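Local structure of ABC-type phosphate transport system, periplasmic component (Lactobacillus brevis, 4ECF) at residues 67-70 and 71-74; 134-137 and 138-142; 227-230 and 231-234; 198-201 and 202-205; 171-174 and 175-179. The protein probably serves as the solute-binding component of a PstSACB-type ABC transporter, binding phosphate for import across the cytoplasmic membrane. All blocks are in the same frame, centred on the assembly; numbering follows the deposited sequence.

Contact 1. Residues 67-70 and 71-74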
# COMPACT_ATOMS: atom_id res chain seq x y z
N GLY A 67 -12.32 -1.17 -16.10
CA GLY A 67 -13.69 -1.63 -15.85
C GLY A 67 -14.40 -0.98 -14.67
O GLY A 67 -15.56 -1.31 -14.37
N ILE A 68 -13.71 -0.08 -13.98
CA ILE A 68 -14.32 0.68 -12.88
C ILE A 68 -14.79 2.04 -13.42
O ILE A 68 -13.99 2.78 -14.03
CB ILE A 68 -13.32 0.90 -11.70
CG1 ILE A 68 -12.75 -0.44 -11.17
CG2 ILE A 68 -13.93 1.78 -10.60
CD1 ILE A 68 -13.76 -1.33 -10.43
N ASN A 69 -16.07 2.35 -13.22
CA ASN A 69 -16.61 3.67 -13.54
C ASN A 69 -16.40 4.64 -12.37
O ASN A 69 -17.19 4.69 -11.42
CB ASN A 69 -18.09 3.56 -13.93
CG ASN A 69 -18.70 4.89 -14.38
OD1 ASN A 69 -18.00 5.90 -14.52
ND2 ASN A 69 -20.01 4.88 -14.60
N ALA A 70 -15.33 5.43 -12.45
CA ALA A 70 -14.98 6.35 -11.36
C ALA A 70 -16.07 7.40 -11.06
O ALA A 70 -16.19 7.87 -9.91
CB ALA A 70 -13.66 7.04 -11.68
N ARG A 71 -16.90 7.72 -12.05
CA ARG A 71 -17.89 8.79 -11.88
C ARG A 71 -19.10 8.43 -10.99
O ARG A 71 -19.84 9.31 -10.60
CB ARG A 71 -18.35 9.32 -13.24
CG ARG A 71 -17.28 10.12 -13.97
CD ARG A 71 -17.86 11.32 -14.72
NE ARG A 71 -18.36 10.98 -16.06
CZ ARG A 71 -19.28 11.68 -16.73
NH1 ARG A 71 -19.85 12.76 -16.20
NH2 ARG A 71 -19.64 11.28 -17.95
N GLN A 72 -19.31 7.15 -10.68
CA GLN A 72 -20.35 6.77 -9.75
C GLN A 72 -19.80 6.59 -8.31
O GLN A 72 -20.56 6.38 -7.36
CB GLN A 72 -21.14 5.55 -10.25
CG GLN A 72 -20.41 4.22 -10.26
CD GLN A 72 -21.34 3.01 -10.46
OE1 GLN A 72 -21.36 2.07 -9.65
NE2 GLN A 72 -22.11 3.04 -11.55
N LEU A 73 -18.48 6.70 -8.15
CA LEU A 73 -17.86 6.59 -6.86
C LEU A 73 -17.48 7.96 -6.36
O LEU A 73 -17.30 8.89 -7.15
CB LEU A 73 -16.63 5.69 -6.92
CG LEU A 73 -16.86 4.28 -7.47
CD1 LEU A 73 -15.56 3.46 -7.54
CD2 LEU A 73 -17.92 3.58 -6.65
N VAL A 74 -17.38 8.07 -5.04
CA VAL A 74 -16.92 9.30 -4.38
C VAL A 74 -15.63 8.99 -3.60
O VAL A 74 -15.62 8.15 -2.71
CB VAL A 74 -17.96 9.91 -3.45
CG1 VAL A 74 -17.43 11.18 -2.78
CG2 VAL A 74 -19.24 10.23 -4.24

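Contact 2. Residues 134-137 and 138-142. With EDO (1,2-ethanediol), chain L.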
# COMPACT_ATOMS: atom_id res chain seq x y z
N ARG A 134 1.37 -3.57 -5.85
CA ARG A 134 2.05 -3.98 -7.05
C ARG A 134 2.00 -2.88 -8.15
O ARG A 134 3.02 -2.59 -8.75
CB ARG A 134 1.52 -5.30 -7.59
CG ARG A 134 2.16 -5.69 -8.92
CD ARG A 134 1.76 -7.09 -9.32
NE ARG A 134 2.36 -7.41 -10.61
CZ ARG A 134 2.38 -8.63 -11.12
NH1 ARG A 134 1.87 -9.63 -10.44
NH2 ARG A 134 2.95 -8.85 -12.30
N ALA A 135 0.83 -2.27 -8.39
CA ALA A 135 0.73 -1.22 -9.39
C ALA A 135 1.65 -0.06 -9.10
O ALA A 135 2.32 0.47 -9.98
CB ALA A 135 -0.72 -0.76 -9.53
N THR A 136 1.70 0.33 -7.82
CA THR A 136 2.51 1.49 -7.40
C THR A 136 3.98 1.17 -7.54
O THR A 136 4.78 1.99 -8.02
CB THR A 136 2.13 1.91 -5.96
OG1 THR A 136 0.74 2.26 -5.93
CG2 THR A 136 2.93 3.14 -5.57
N PHE A 137 4.33 -0.07 -7.20
CA PHE A 137 5.72 -0.51 -7.23
C PHE A 137 6.22 -0.58 -8.68
O PHE A 137 7.31 -0.06 -9.01
CB PHE A 137 5.87 -1.86 -6.51
CG PHE A 137 7.30 -2.35 -6.46
CD1 PHE A 137 8.21 -1.75 -5.61
CD2 PHE A 137 7.73 -3.42 -7.26
CE1 PHE A 137 9.53 -2.22 -5.52
CE2 PHE A 137 9.05 -3.86 -7.20
CZ PHE A 137 9.94 -3.27 -6.32
N GLU A 138 5.39 -1.12 -9.57
CA GLU A 138 5.79 -1.19 -11.00
C GLU A 138 5.96 0.20 -11.61
O GLU A 138 6.94 0.46 -12.32
CB GLU A 138 4.82 -2.10 -11.80
CG GLU A 138 4.91 -3.57 -11.30
CD GLU A 138 4.26 -4.66 -12.16
OE1 GLU A 138 3.34 -4.35 -12.93
OE2 GLU A 138 4.63 -5.85 -12.01
N GLN A 139 5.02 1.11 -11.31
CA GLN A 139 5.06 2.42 -11.88
C GLN A 139 6.24 3.26 -11.32
O GLN A 139 6.97 3.88 -12.09
CB GLN A 139 3.73 3.14 -11.69
CG GLN A 139 3.75 4.57 -12.21
CD GLN A 139 2.34 5.15 -12.36
OE1 GLN A 139 1.36 4.59 -11.84
NE2 GLN A 139 2.24 6.26 -13.09
N PHE A 140 6.38 3.33 -9.99
CA PHE A 140 7.30 4.26 -9.38
C PHE A 140 8.62 3.68 -8.88
O PHE A 140 9.58 4.42 -8.62
CB PHE A 140 6.57 5.02 -8.25
CG PHE A 140 5.39 5.81 -8.73
CD1 PHE A 140 5.59 6.98 -9.45
CD2 PHE A 140 4.09 5.40 -8.50
CE1 PHE A 140 4.53 7.69 -9.95
CE2 PHE A 140 3.01 6.10 -9.00
CZ PHE A 140 3.23 7.25 -9.72
N GLY A 141 8.66 2.35 -8.77
CA GLY A 141 9.86 1.57 -8.46
C GLY A 141 10.59 0.98 -9.67
O GLY A 141 11.82 1.08 -9.78
N LEU A 142 9.81 0.43 -10.58
CA LEU A 142 10.32 -0.29 -11.77
C LEU A 142 10.22 0.49 -13.10
O LEU A 142 10.39 -0.11 -14.18
CB LEU A 142 9.68 -1.67 -11.88
CG LEU A 142 9.73 -2.61 -10.67
CD1 LEU A 142 9.09 -3.97 -11.04
CD2 LEU A 142 11.14 -2.88 -10.21
C1 EDO L . 11.74 4.28 -11.20
O1 EDO L . 10.34 4.17 -11.55
C2 EDO L . 12.34 5.60 -11.72
O2 EDO L . 13.24 5.41 -12.83
O HOH W 1 0.45 1.98 -12.49

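Contact 3. Residues 227-230 and 231-234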
# COMPACT_ATOMS: atom_id res chain seq x y z
N VAL A 227 -11.96 9.37 10.42
CA VAL A 227 -10.65 9.03 9.93
C VAL A 227 -9.93 10.27 9.37
O VAL A 227 -8.75 10.43 9.59
CB VAL A 227 -10.71 7.93 8.85
CG1 VAL A 227 -9.35 7.69 8.23
CG2 VAL A 227 -11.29 6.63 9.41
N GLN A 228 -10.66 11.19 8.76
CA GLN A 228 -10.05 12.41 8.18
C GLN A 228 -9.87 13.55 9.23
O GLN A 228 -9.31 14.61 8.92
CB GLN A 228 -10.96 12.93 7.05
CG GLN A 228 -10.94 12.07 5.83
CD GLN A 228 -11.84 12.56 4.72
OE1 GLN A 228 -12.97 12.99 4.94
NE2 GLN A 228 -11.32 12.50 3.49
N SER A 229 -10.34 13.36 10.45
CA SER A 229 -10.40 14.46 11.41
C SER A 229 -8.99 14.73 11.94
O SER A 229 -8.20 13.77 12.06
CB SER A 229 -11.37 14.14 12.56
OG SER A 229 -10.86 13.09 13.36
N PRO A 230 -8.66 16.01 12.20
CA PRO A 230 -7.32 16.37 12.66
C PRO A 230 -6.88 15.54 13.86
O PRO A 230 -5.72 15.12 13.92
CB PRO A 230 -7.46 17.84 13.04
CG PRO A 230 -8.53 18.36 12.12
CD PRO A 230 -9.51 17.21 11.96
N ALA A 231 -7.80 15.26 14.79
CA ALA A 231 -7.45 14.50 15.97
C ALA A 231 -6.88 13.14 15.58
O ALA A 231 -5.93 12.69 16.18
CB ALA A 231 -8.64 14.36 16.91
N ILE A 232 -7.43 12.51 14.55
CA ILE A 232 -7.03 11.15 14.18
C ILE A 232 -5.83 11.08 13.18
O ILE A 232 -4.94 10.20 13.25
CB ILE A 232 -8.24 10.39 13.61
CG1 ILE A 232 -9.30 10.22 14.72
CG2 ILE A 232 -7.81 9.08 12.96
CD1 ILE A 232 -8.70 9.83 16.07
N GLN A 233 -5.84 12.06 12.28
CA GLN A 233 -4.71 12.38 11.41
C GLN A 233 -3.42 12.67 12.20
O GLN A 233 -2.39 12.23 11.82
CB GLN A 233 -5.06 13.57 10.51
CG GLN A 233 -6.15 13.27 9.48
CD GLN A 233 -5.65 12.34 8.37
OE1 GLN A 233 -4.62 12.60 7.77
NE2 GLN A 233 -6.37 11.27 8.13
N ASN A 234 -3.53 13.38 13.31
CA ASN A 234 -2.32 13.76 14.09
C ASN A 234 -1.77 12.64 14.99
O ASN A 234 -0.66 12.75 15.50
CB ASN A 234 -2.63 15.01 14.93
CG ASN A 234 -2.80 16.24 14.08
OD1 ASN A 234 -2.20 16.35 13.00
ND2 ASN A 234 -3.62 17.18 14.53

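Contact 4. Residues 198-201 and 202-205. With EDO (1,2-ethanediol), chain F; EDO (1,2-ethanediol), chain L.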
# COMPACT_ATOMS: atom_id res chain seq x y z
N THR A 198 7.76 12.44 2.06
CA THR A 198 7.17 13.78 2.02
C THR A 198 7.77 14.66 0.94
O THR A 198 7.09 15.52 0.39
CB THR A 198 7.25 14.51 3.37
OG1 THR A 198 8.60 14.87 3.67
CG2 THR A 198 6.60 13.72 4.50
N THR A 199 9.05 14.48 0.64
CA THR A 199 9.73 15.27 -0.38
C THR A 199 9.75 14.64 -1.78
O THR A 199 10.32 15.21 -2.74
CB THR A 199 11.19 15.47 0.04
OG1 THR A 199 11.83 14.18 0.10
CG2 THR A 199 11.30 16.18 1.41
N ASN A 200 9.24 13.41 -1.88
CA ASN A 200 9.35 12.57 -3.07
C ASN A 200 10.80 12.14 -3.38
O ASN A 200 11.04 11.62 -4.45
CB ASN A 200 8.68 13.21 -4.31
CG ASN A 200 8.33 12.20 -5.40
OD1 ASN A 200 7.68 11.19 -5.11
ND2 ASN A 200 8.76 12.45 -6.65
N ASP A 201 11.73 12.28 -2.44
CA ASP A 201 13.05 11.67 -2.61
C ASP A 201 12.95 10.14 -2.62
O ASP A 201 13.72 9.47 -3.31
CB ASP A 201 14.01 12.12 -1.51
CG ASP A 201 14.57 13.55 -1.76
OD1 ASP A 201 14.51 14.07 -2.90
OD2 ASP A 201 15.08 14.15 -0.81
N TRP A 202 12.00 9.60 -1.87
CA TRP A 202 11.53 8.23 -2.02
C TRP A 202 10.25 8.30 -2.84
O TRP A 202 9.28 8.94 -2.42
CB TRP A 202 11.21 7.63 -0.63
CG TRP A 202 10.81 6.19 -0.77
CD1 TRP A 202 9.52 5.67 -0.96
CD2 TRP A 202 11.69 5.04 -0.84
NE1 TRP A 202 9.57 4.31 -1.12
CE2 TRP A 202 10.85 3.87 -1.01
CE3 TRP A 202 13.06 4.85 -0.70
CZ2 TRP A 202 11.38 2.58 -1.15
CZ3 TRP A 202 13.56 3.55 -0.80
CH2 TRP A 202 12.73 2.45 -0.99
N ARG A 203 10.27 7.75 -4.05
CA ARG A 203 9.19 7.95 -5.03
C ARG A 203 8.07 6.93 -4.93
O ARG A 203 7.00 7.10 -5.56
CB ARG A 203 9.76 7.89 -6.44
CG ARG A 203 10.67 9.08 -6.77
CD ARG A 203 11.21 9.02 -8.20
NE ARG A 203 10.15 9.12 -9.23
CZ ARG A 203 9.72 8.13 -10.03
NH1 ARG A 203 10.24 6.90 -9.95
NH2 ARG A 203 8.77 8.37 -10.92
N ILE A 204 8.31 5.83 -4.24
CA ILE A 204 7.33 4.71 -4.23
C ILE A 204 6.35 4.89 -3.05
O ILE A 204 6.63 4.49 -1.93
CB ILE A 204 7.99 3.31 -4.19
CG1 ILE A 204 9.31 3.25 -4.97
CG2 ILE A 204 6.97 2.29 -4.68
CD1 ILE A 204 9.96 1.88 -4.87
N TRP A 205 5.17 5.47 -3.35
CA TRP A 205 4.17 5.81 -2.36
C TRP A 205 2.90 6.05 -3.13
O TRP A 205 2.92 6.31 -4.36
CB TRP A 205 4.54 7.03 -1.51
CG TRP A 205 4.82 8.29 -2.27
CD1 TRP A 205 6.05 8.82 -2.62
CD2 TRP A 205 3.84 9.28 -2.67
NE1 TRP A 205 5.90 10.02 -3.26
CE2 TRP A 205 4.58 10.35 -3.33
CE3 TRP A 205 2.44 9.35 -2.61
CZ2 TRP A 205 3.94 11.47 -3.84
CZ3 TRP A 205 1.82 10.50 -3.13
CH2 TRP A 205 2.57 11.52 -3.74
C1 EDO F . 14.65 6.10 -4.31
O1 EDO F . 15.24 6.49 -5.57
C2 EDO F . 13.33 5.36 -4.46
O2 EDO F . 12.34 6.12 -5.15
C1 EDO L . 11.74 4.28 -11.20
O1 EDO L . 10.34 4.17 -11.55
C2 EDO L . 12.34 5.60 -11.72
O2 EDO L . 13.24 5.41 -12.83
O HOH W 2 6.26 9.48 -6.79
O HOH W 3 7.61 10.31 -8.91

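Contact 5. Residues 171-174 and 175-179. With ACT (acetate ion), chain C.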
# COMPACT_ATOMS: atom_id res chain seq x y z
N SER A 171 10.48 -9.07 -2.34
CA SER A 171 9.12 -8.63 -2.67
C SER A 171 9.00 -7.15 -2.32
O SER A 171 10.00 -6.43 -2.22
CB SER A 171 8.05 -9.45 -1.96
OG SER A 171 6.78 -9.25 -2.58
N TYR A 172 7.77 -6.72 -2.21
CA TYR A 172 7.47 -5.31 -1.90
C TYR A 172 6.28 -5.27 -0.97
O TYR A 172 5.35 -6.06 -1.11
CB TYR A 172 7.21 -4.55 -3.21
CG TYR A 172 6.43 -5.31 -4.21
CD1 TYR A 172 5.06 -5.35 -4.16
CD2 TYR A 172 7.06 -6.12 -5.17
CE1 TYR A 172 4.31 -6.08 -5.07
CE2 TYR A 172 6.33 -6.85 -6.09
CZ TYR A 172 4.94 -6.84 -6.03
OH TYR A 172 4.21 -7.57 -6.95
N VAL A 173 6.27 -4.29 -0.05
CA VAL A 173 5.22 -4.17 0.93
C VAL A 173 5.14 -2.75 1.45
O VAL A 173 6.12 -1.99 1.43
CB VAL A 173 5.42 -5.16 2.11
CG1 VAL A 173 6.50 -4.67 3.10
CG2 VAL A 173 4.09 -5.54 2.72
N ALA A 174 3.93 -2.39 1.84
CA ALA A 174 3.69 -1.09 2.50
C ALA A 174 4.57 -0.93 3.76
O ALA A 174 4.80 -1.87 4.48
CB ALA A 174 2.20 -0.97 2.85
N PHE A 175 5.01 0.31 4.05
CA PHE A 175 5.90 0.60 5.18
C PHE A 175 5.48 -0.00 6.56
O PHE A 175 6.33 -0.57 7.28
CB PHE A 175 6.04 2.13 5.36
CG PHE A 175 6.99 2.83 4.40
CD1 PHE A 175 7.52 2.23 3.26
CD2 PHE A 175 7.28 4.17 4.61
CE1 PHE A 175 8.36 2.94 2.42
CE2 PHE A 175 8.14 4.87 3.77
CZ PHE A 175 8.65 4.26 2.67
N SER A 176 4.21 0.03 6.87
CA SER A 176 3.77 -0.50 8.19
C SER A 176 4.10 -1.98 8.41
O SER A 176 4.31 -2.45 9.56
CB SER A 176 2.28 -0.35 8.38
OG SER A 176 1.61 -1.51 7.92
N TYR A 177 4.11 -2.74 7.31
CA TYR A 177 4.33 -4.15 7.44
C TYR A 177 5.78 -4.49 7.72
O TYR A 177 6.09 -5.61 8.07
CB TYR A 177 3.86 -4.90 6.18
CG TYR A 177 2.34 -5.08 6.08
CD1 TYR A 177 1.51 -4.05 5.62
CD2 TYR A 177 1.73 -6.27 6.49
CE1 TYR A 177 0.14 -4.20 5.57
CE2 TYR A 177 0.36 -6.43 6.43
CZ TYR A 177 -0.45 -5.39 5.99
OH TYR A 177 -1.81 -5.64 5.90
N VAL A 178 6.70 -3.54 7.51
CA VAL A 178 8.10 -3.85 7.74
C VAL A 178 8.32 -4.11 9.24
O VAL A 178 7.88 -3.32 10.06
CB VAL A 178 9.04 -2.72 7.24
CG1 VAL A 178 10.48 -3.04 7.62
CG2 VAL A 178 8.88 -2.53 5.72
N ASN A 179 8.97 -5.23 9.55
CA ASN A 179 9.36 -5.60 10.92
C ASN A 179 10.68 -6.38 10.91
O ASN A 179 11.29 -6.56 9.85
CB ASN A 179 8.22 -6.37 11.64
CG ASN A 179 7.97 -7.79 11.10
OD1 ASN A 179 8.82 -8.40 10.48
ND2 ASN A 179 6.78 -8.33 11.40
C ACT C . 0.89 -5.04 10.18
O ACT C . 2.07 -5.30 10.53
OXT ACT C . 0.62 -3.91 9.73
CH3 ACT C . -0.17 -6.10 10.30

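Contact 1. Residues 67-70 and 71-74
Arg71 meets Asn69 through its backbone. Its N donates to Asn69 OD1 at 3.3 Å with an N-H...acceptor angle of 146°, approaching from above the plane of the amide carbonyl. The first torsion of Asn69 explains the reach: with CG anti to the backbone N (chi1 -176°), the amide lies beside its own carbonyl carbon, on the side of the residues that follow. Asn69 has two conformers, and this bond belongs to one. Arg71 CB packs 3.7 Å from Asn69 OD1, whereas the poorly ordered guanidinium bends away. At Gln72 the backbone N makes a weak bond to Asn69 O, 3.3 Å long. Gln72 CG lies 3.5 Å from Asn69 O, and the two side chains cross at about a right angle, their amide planes 43° apart, with Asn69 ND2 and Gln72 NE2 4.1 Å apart. Gln72 OE1 bonds weakly to Lys213. Leu73 N donates to Ala70 O (3.1 Å), again from above the carbonyl plane. Its side chain is directed back toward the loop, where Leu73 CD1 rests against Ile68 CG2 at 3.9 Å; Ile68 packs on Leu45 and Ser46 of helix 41-50. Val74 pairs through its backbone with Thr212 of strand 205-213. One turn of 3-10 geometry, opened in this conformer by an Asx turn at Asn69, leads the chain from a surface loop into strand 73-87, within a periplasmic-binding-protein fold.

Contact 2. Residues 134-137 and 138-142
Glu138 runs back along the helix toward Arg134, one turn earlier. Its CB lies 3.6 Å from Arg134 O, the same carbonyl that accepts from Glu138 N, and its CG stays close to that oxygen. Beyond CG the chain is extended, and the CD passes near Arg134 NE. At the tip, Glu138 OE2 takes Arg134 NE at 3.1 Å in a salt bridge, with a weak second bond from NH2. The guanidinium and carboxylate planes stand 75° apart and OE2 is met from above the carboxylate plane, which excludes a flat, two-pronged pairing. Arg134 reaches this place fully extended, CG anti to the backbone N (chi1 176°). Other partners hold both ends: Arg134 NH1 bonds to Arg127 O, Glu138 OE2 to Ser147 OG, and Glu138 OE1 pairs with Arg146. A methionine in place of Arg134 would probably leave Glu138 relying on Arg146 and Ser147, and Arg127 O without this donor. At the other end of the turn Phe137 O grips two donors, Gly141 N at 2.8 Å and Leu142 N at 3.0 Å, while Phe137 CE2 touches Leu142 CG at 3.8 Å. Ser131, Gly132 and Thr133 open the helix in a way consistent with the phosphate-binding loop of PstS relatives. Helix 132-140 is the crossover that links the parallel strands 123-127 and 151-153 in a beta-alpha-beta unit; Phe137 stacks on Tyr172 of strand 169-174, and meets Phe105 of helix 98-105 edge-to-face.

Contact 3. Residues 227-230 and 231-234
Gln233 and Val227 are joined by a nearly straight bond: Gln233 NE2 donates to Val227 O at 2.9 Å with an N-H...acceptor angle of 169°, and the oxygen lies in the plane of the amide. A bend at chi2 (-71°) turns the glutamine back over the junction, which brings its CG to 3.3 Å from Ser229 O. The buried amide has further partners, since NE2 also bonds to Val78 O and OE1 to Ser244 OG. Ser229 O is gripped twice, by Ile232 N and by Gln233 N, the latter at 2.9 Å and almost linear (176°). On the same close-packed side, Ile232 CG1 lies 3.5 Å from Ser229 OG and Ile232 CG2 3.8 Å from Val227 O. Ser229 holds the N-cap position of helix 230-239, directly after helix 218-228, and Pro230 takes the first turn, where a missing N-H costs nothing. The serine hydroxyl bonds backward to Tyr226 O instead of capping forward; its OG is 3.7 Å from Ile232 N. Toward solvent the contact thins out. Pro230 and Ala231 are exposed, and their contact is mostly that of chain neighbours. Asn234 N keeps its helical bond to Pro230 O, but its side chain adds little: Asn234 ND2 comes to 3.0 Å from Pro230 O at an angle too poor for a bond. Behind the packed side, Val227 rests on Val78 and Ala21, and Ile232 on Gln24 of helix 15-28.

Contact 4. Residues 198-201 and 202-205
A chi1 of -159° swings Asn200 CG away from its backbone N, and Trp205 has CG between its own N and carbonyl carbon; these torsions bring the Asn200 amide to the indole N-H. The loop leaves helix 194-198 through an ST turn, Thr199 OG1 accepting from Asp201 N at 3.2 Å. Trp205 NE1 donates to Asn200 OD1 at 2.8 Å with an N-H...acceptor angle of 150°. The donor lies in the carbonyl plane, and the amide and indole planes are perpendicular (90°). A water donates to both Asn200 OD1 and Arg203 O, each 2.8 Å away. Arg203 CG packs beside the backbone, 3.5 Å from Asn200 O. With Asn200 cut back to an alanine, the Trp205 indole N-H would probably lose its acceptor and the water its bridge to Arg203 O. Trp202 NE1 bonds to Ile83 O of strand 73-87, with a weak bond to Ile204 O. An ethanediol, probably from the crystallisation liquor, covers part of one Trp202 face and accepts from Arg203 N through its O2 at 2.9 Å. Trp202 O, buried with no polar partner in the model, lies in plane at the edge of the Trp205 ring.

Contact 5. Residues 171-174 and 175-179
Val173 and Tyr177 cross at about a right angle, the valine methyl pressed against the root of the tyrosine. Val173 CG2 touches Tyr177 CB at 3.5 Å and lies 3.8 Å from Tyr177 CG, meeting the ring obliquely. Tyr177 CG is anti to its carbonyl carbon (chi1 -77°), which carries the ring past Ala174 and puts Ala174 O near the ring plane at its edge. The Ala174 CB adds a looser contact, 4.2 Å from Tyr177 CD1. The other valine branch serves the next residue: Val173 CG1 meets Val178 CG2 at 4.1 Å, the side chains crossing obliquely. Backbone bonds set the turn that brings these side chains together. Tyr177 N donates to Ala174 O at 3.0 Å (147°), coming from above the carbonyl plane, and Val178 N donates to Phe175 O at 3.0 Å, two successive bonds of a 3-10 turn. An acetate, probably from the crystallisation liquor, lies over one Tyr177 face with OXT 3.9 Å above the ring centre. It is hydrogen-bonded to Arg160 NH1. Tyr177 OH itself reaches Thr12 O, in the loop between strand 4-10 and helix 15-28. Phe175 leads away from this cluster, its ring edge-to-face with Trp202. The turn ends strand 169-174 of the mixed sheet: Val173 and Phe175 pair through their backbones with Thr84 and Gly82 of strand 73-87, Tyr177 packs on Ser156 and Asn179 on Arg160 of helix 156-165, and the chain then runs on toward strand 183-187.

Contacts 2, 4 and 5 form one cluster, with centres about 13 to 15 Å apart. Contacts 2 and 4 touch where Phe140 O lies 2.9 Å from Arg203 NH1, and one ethanediol touches both. Contact 5 reaches contact 2 through Tyr172 OH, 3.4 Å from Arg134 CG, so a side chain of strand 169-174 packs on the helix whose start probably helps bind phosphate. Contacts 4 and 5 meet where Trp202 NE1 lies 3.9 Å from Phe175 CZ. Contacts 1 and 3 stand apart: their nearest atoms are about 9 Å apart, and contact 3 comes no nearer than about 12 Å to contact 4. Contacts 1 and 5 still share a sheet, through neighbouring strands 73-87 and 169-174.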